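Local coordinates for protein ABC transporter (Caldanaerobius, PDB 4G68) that probably captures xylan-derived oligosaccharides outside the cell, as the solute-binding component of an ABC transporter, at residues Trp205-Ile210 and Gln240-Met245; Ala234-Ala239 and Thr417-Ser422. All coordinates share one frame; numbering follows the deposited sequence.

Contact 1 (Trp205-Ile210 and Gln240-Met245)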
# COMPACT_ATOMS: atom_id res chain seq x y z
N TRP C 205 5.11 1.87 -7.19
CA TRP C 205 3.91 2.81 -7.11
C TRP C 205 3.79 3.96 -8.15
O TRP C 205 2.69 4.20 -8.75
CB TRP C 205 3.79 3.36 -5.68
CG TRP C 205 3.14 2.34 -4.80
CD1 TRP C 205 3.62 1.05 -4.49
CD2 TRP C 205 1.82 2.42 -4.16
NE1 TRP C 205 2.68 0.35 -3.76
CE2 TRP C 205 1.59 1.11 -3.53
CE3 TRP C 205 0.83 3.38 -4.10
CZ2 TRP C 205 0.44 0.85 -2.80
CZ3 TRP C 205 -0.32 3.12 -3.38
CH2 TRP C 205 -0.53 1.87 -2.76
N TYR C 206 4.90 4.69 -8.34
CA TYR C 206 4.96 5.76 -9.30
C TYR C 206 4.70 5.19 -10.67
O TYR C 206 3.82 5.72 -11.38
CB TYR C 206 6.36 6.44 -9.26
CG TYR C 206 6.67 7.31 -8.09
CD1 TYR C 206 7.09 8.63 -8.31
CD2 TYR C 206 6.69 6.82 -6.78
CE1 TYR C 206 7.41 9.45 -7.25
CE2 TYR C 206 7.05 7.64 -5.70
CZ TYR C 206 7.42 8.95 -5.97
OH TYR C 206 7.74 9.85 -4.95
N TYR C 207 5.42 4.11 -11.03
CA TYR C 207 5.28 3.57 -12.40
C TYR C 207 3.89 2.98 -12.62
O TYR C 207 3.23 3.28 -13.60
CB TYR C 207 6.34 2.43 -12.71
CG TYR C 207 6.01 1.86 -14.04
CD1 TYR C 207 6.52 2.43 -15.21
CD2 TYR C 207 5.09 0.82 -14.16
CE1 TYR C 207 6.13 1.94 -16.46
CE2 TYR C 207 4.67 0.35 -15.38
CZ TYR C 207 5.22 0.89 -16.54
OH TYR C 207 4.81 0.35 -17.75
N ASP C 208 3.46 2.09 -11.71
CA ASP C 208 2.05 1.61 -11.74
C ASP C 208 1.00 2.70 -11.94
O ASP C 208 0.11 2.55 -12.79
CB ASP C 208 1.71 0.83 -10.48
CG ASP C 208 2.53 -0.42 -10.32
OD1 ASP C 208 3.34 -0.68 -11.19
OD2 ASP C 208 2.39 -1.13 -9.28
N MET C 209 1.11 3.77 -11.13
CA MET C 209 0.12 4.86 -11.22
C MET C 209 0.11 5.48 -12.60
O MET C 209 -0.96 5.75 -13.15
CB MET C 209 0.34 6.00 -10.22
CG MET C 209 -0.20 7.34 -10.82
SD MET C 209 -2.02 7.32 -10.80
CE MET C 209 -2.21 6.73 -9.10
N ILE C 210 1.31 5.74 -13.12
CA ILE C 210 1.43 6.37 -14.40
C ILE C 210 0.87 5.44 -15.48
O ILE C 210 0.05 5.91 -16.28
CB ILE C 210 2.88 6.87 -14.72
CG1 ILE C 210 3.44 7.80 -13.61
CG2 ILE C 210 2.89 7.51 -16.12
CD1 ILE C 210 5.01 7.87 -13.58
N GLN C 240 8.62 5.98 -20.08
CA GLN C 240 9.17 7.24 -20.56
C GLN C 240 8.82 8.37 -19.55
O GLN C 240 9.71 9.08 -19.10
CB GLN C 240 8.66 7.58 -21.97
CG GLN C 240 9.26 8.87 -22.55
CD GLN C 240 10.76 8.86 -22.50
OE1 GLN C 240 11.42 8.14 -23.25
NE2 GLN C 240 11.32 9.65 -21.59
N LYS C 241 7.55 8.50 -19.18
CA LYS C 241 7.17 9.52 -18.17
C LYS C 241 7.80 9.41 -16.78
O LYS C 241 7.93 10.44 -16.09
CB LYS C 241 5.66 9.63 -18.03
CG LYS C 241 4.96 10.04 -19.32
CD LYS C 241 4.09 11.20 -19.01
CE LYS C 241 3.55 11.90 -20.24
NZ LYS C 241 2.42 11.15 -20.85
N LEU C 242 8.13 8.19 -16.31
CA LEU C 242 8.82 8.02 -15.02
C LEU C 242 10.25 8.63 -15.13
O LEU C 242 10.71 9.37 -14.22
CB LEU C 242 8.92 6.52 -14.69
CG LEU C 242 8.60 5.92 -13.30
CD1 LEU C 242 9.69 4.90 -12.95
CD2 LEU C 242 8.52 6.95 -12.21
N GLN C 243 10.92 8.32 -16.25
CA GLN C 243 12.31 8.83 -16.54
C GLN C 243 12.36 10.38 -16.69
O GLN C 243 13.34 11.04 -16.28
CB GLN C 243 13.00 8.08 -17.73
CG GLN C 243 13.32 6.60 -17.38
CD GLN C 243 14.38 5.93 -18.26
OE1 GLN C 243 15.23 5.10 -17.80
NE2 GLN C 243 14.38 6.33 -19.53
N ASP C 244 11.31 10.93 -17.30
CA ASP C 244 11.04 12.38 -17.31
C ASP C 244 11.10 13.03 -15.91
O ASP C 244 11.73 14.10 -15.71
CB ASP C 244 9.67 12.60 -17.95
CG ASP C 244 9.69 12.31 -19.45
OD1 ASP C 244 10.80 12.01 -19.94
OD2 ASP C 244 8.64 12.41 -20.12
N MET C 245 10.50 12.37 -14.92
CA MET C 245 10.61 12.87 -13.55
C MET C 245 12.05 12.73 -13.06
O MET C 245 12.55 13.60 -12.35
CB MET C 245 9.67 12.10 -12.60
CG MET C 245 8.18 12.18 -12.97
SD MET C 245 7.15 11.19 -11.85
CE MET C 245 7.76 11.78 -10.23

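Contact 2 (Ala234-Ala239 and Thr417-Ser422)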
# COMPACT_ATOMS: atom_id res chain seq x y z
N ALA C 234 1.21 2.30 -24.26
CA ALA C 234 0.75 2.94 -23.04
C ALA C 234 1.74 2.74 -21.90
O ALA C 234 1.93 3.66 -21.14
CB ALA C 234 -0.64 2.45 -22.64
N PHE C 235 2.32 1.53 -21.81
CA PHE C 235 3.21 1.10 -20.71
C PHE C 235 4.63 1.58 -20.96
O PHE C 235 5.33 1.95 -20.03
CB PHE C 235 3.25 -0.44 -20.57
CG PHE C 235 2.06 -1.06 -19.88
CD1 PHE C 235 0.92 -0.31 -19.53
CD2 PHE C 235 2.05 -2.42 -19.58
CE1 PHE C 235 -0.17 -0.91 -18.89
CE2 PHE C 235 0.96 -3.01 -18.92
CZ PHE C 235 -0.13 -2.27 -18.57
N THR C 236 5.08 1.53 -22.22
CA THR C 236 6.34 2.17 -22.59
C THR C 236 6.22 3.68 -22.25
O THR C 236 7.02 4.22 -21.42
CB THR C 236 6.69 1.93 -24.08
OG1 THR C 236 6.50 0.55 -24.38
CG2 THR C 236 8.18 2.26 -24.36
N ASP C 237 5.20 4.33 -22.82
CA ASP C 237 4.87 5.74 -22.54
C ASP C 237 4.85 6.08 -21.06
O ASP C 237 5.28 7.15 -20.71
CB ASP C 237 3.53 6.16 -23.13
CG ASP C 237 3.57 6.45 -24.65
OD1 ASP C 237 4.68 6.50 -25.28
OD2 ASP C 237 2.45 6.63 -25.20
N ALA C 238 4.33 5.17 -20.21
CA ALA C 238 4.49 5.35 -18.74
C ALA C 238 5.97 5.32 -18.26
O ALA C 238 6.38 6.12 -17.41
CB ALA C 238 3.63 4.34 -17.96
N ALA C 239 6.77 4.41 -18.81
CA ALA C 239 8.17 4.27 -18.41
C ALA C 239 8.89 5.56 -18.85
O ALA C 239 9.62 6.18 -18.07
CB ALA C 239 8.80 3.03 -19.02
N THR C 417 16.23 1.45 -21.13
CA THR C 417 15.30 2.31 -21.89
C THR C 417 13.84 1.85 -21.67
O THR C 417 13.62 0.68 -21.32
CB THR C 417 15.62 2.24 -23.40
OG1 THR C 417 15.46 0.90 -23.88
CG2 THR C 417 17.09 2.70 -23.67
N PRO C 418 12.85 2.75 -21.92
CA PRO C 418 11.41 2.36 -21.90
C PRO C 418 11.06 1.20 -22.83
O PRO C 418 10.26 0.35 -22.47
CB PRO C 418 10.71 3.61 -22.42
CG PRO C 418 11.60 4.73 -21.98
CD PRO C 418 13.01 4.21 -22.10
N GLU C 419 11.61 1.21 -24.04
CA GLU C 419 11.35 0.17 -25.03
C GLU C 419 11.94 -1.17 -24.57
O GLU C 419 11.28 -2.19 -24.64
CB GLU C 419 11.88 0.59 -26.39
CG GLU C 419 11.05 1.70 -27.07
CD GLU C 419 11.37 3.14 -26.60
OE1 GLU C 419 12.46 3.39 -26.02
OE2 GLU C 419 10.50 4.03 -26.85
N GLU C 420 13.16 -1.15 -24.04
CA GLU C 420 13.76 -2.36 -23.47
C GLU C 420 13.03 -2.77 -22.23
O GLU C 420 12.90 -3.97 -21.94
CB GLU C 420 15.25 -2.19 -23.20
CG GLU C 420 16.12 -2.62 -24.39
CD GLU C 420 15.87 -4.08 -24.74
OE1 GLU C 420 15.93 -4.95 -23.83
OE2 GLU C 420 15.61 -4.38 -25.94
N TYR C 421 12.52 -1.77 -21.49
CA TYR C 421 11.74 -2.06 -20.32
C TYR C 421 10.55 -2.92 -20.67
O TYR C 421 10.36 -3.92 -20.05
CB TYR C 421 11.25 -0.79 -19.66
CG TYR C 421 10.19 -1.07 -18.63
CD1 TYR C 421 10.53 -1.60 -17.39
CD2 TYR C 421 8.84 -0.84 -18.92
CE1 TYR C 421 9.56 -1.87 -16.44
CE2 TYR C 421 7.87 -1.11 -17.97
CZ TYR C 421 8.23 -1.63 -16.75
OH TYR C 421 7.24 -1.90 -15.87
N SER C 422 9.76 -2.50 -21.66
CA SER C 422 8.51 -3.13 -21.99
C SER C 422 8.73 -4.50 -22.63
O SER C 422 7.95 -5.41 -22.36
CB SER C 422 7.63 -2.26 -22.88
OG SER C 422 7.31 -1.03 -22.24

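Contact 1 (Trp205-Ile210 and Gln240-Met245)
Leu-242 meets three residues of helix 201-215, Tyr-206, Tyr-207 and Ile-210, and its side chain can be traced outward from the helix 233-248 backbone. CB points toward the partner helix and stands about 4.3 Å from Ile-210 CD1. CG then comes within 4.1 Å of Ile-210 CD1 and also nears Tyr-207 CA. At the fork, Leu-242 CD1 turns to Tyr-207 CB at 4.2 Å, while Leu-242 CD2 reaches Tyr-206 CB at 3.7 Å and Ile-210 CD1 at 3.9 Å. The Ile-210 and Leu-242 side chains cross at about a right angle. One turn further along, Met-245 bends at its last torsion (chi3 50°), which brings CE in the ring plane to the edge of Tyr-206, 3.7 Å from CD1. At the other end, Ile-210 CG2 lies 4.0 Å from Lys-241 CB; Lys-241 NZ leads away to a salt bridge with Glu-214 OE2. The segment axes come within 9.8 Å at an angle of 132°, and Val-408 and Phe-412 of helix 398-412 also touch Leu-242. No hydrogen bond joins the two segments, so their cohesion rests on dispersion and exclusion of water, and the Tyr-207 hydroxyl is satisfied elsewhere, by Phe-235 O.

Contact 2 (Ala234-Ala239 and Thr417-Ser422)
Thr-236 and Pro-418 bring their CA atoms within 5.1 Å where the axes of 234-239 and 418-422 approach to 8.5 Å at an angle of 131°. The two branches of Thr-236 divide the work. A chi1 of -46° sets OG1 beside the backbone N and turns CG2 anti to it, pressing the methyl against the first turn of the other helix, 3.5 Å from Pro-418 CB and 3.4 Å from Pro-418 O. Thr-236 OG1 takes the other direction and shares a 2.8 Å hydrogen bond with Ser-422 OG; Asn-232 O is a further hydrogen-bond partner of this threonine oxygen. The Glu-419 chain, bent at chi2, comes back alongside the threonine methyl. One turn on, Ala-239 CB touches both Pro-418 CB and Tyr-421 CD2, 3.9 Å from the latter. A valine in place of Thr-236 would probably leave Ser-422 OG without its hydroxyl mate across the interface. Thr-417, at the N-cap, accepts from Glu-420 N through OG1 over 3.1 Å, and Pro-418 follows in the first turn. This is a capped helix start packed through Thr-236, Ala-239, Pro-418 and Ser-422, with the Tyr-421 ring alongside, joining the C-terminal helix 418-429 to helix 233-248 in the helical layer of a periplasmic-binding-protein fold.

How the contacts relate
Helix 233-248 is common to both contacts: 234-239 is immediately followed by 240-245, and the contact centres lie 10 Å apart. Contact 1 pairs this helix with helix 201-215, earlier in the chain, with helix 217-224 between them, whereas contact 2 pairs it with the C-terminal helix 418-429, whose segment 417-422 lies 178 residues beyond 234-239; along the chain the segments alternate. Tyr-207 bridges the two: its OH is 2.8 Å from Phe-235 O, a probable hydrogen bond, and its ring meets that of Tyr-421 with planes at about 55°. Helix 398-412 touches both sites, through Leu-242 and Tyr-421 among others. The C-terminal helix is thereby packed onto the same helical cluster as helices from mid-chain.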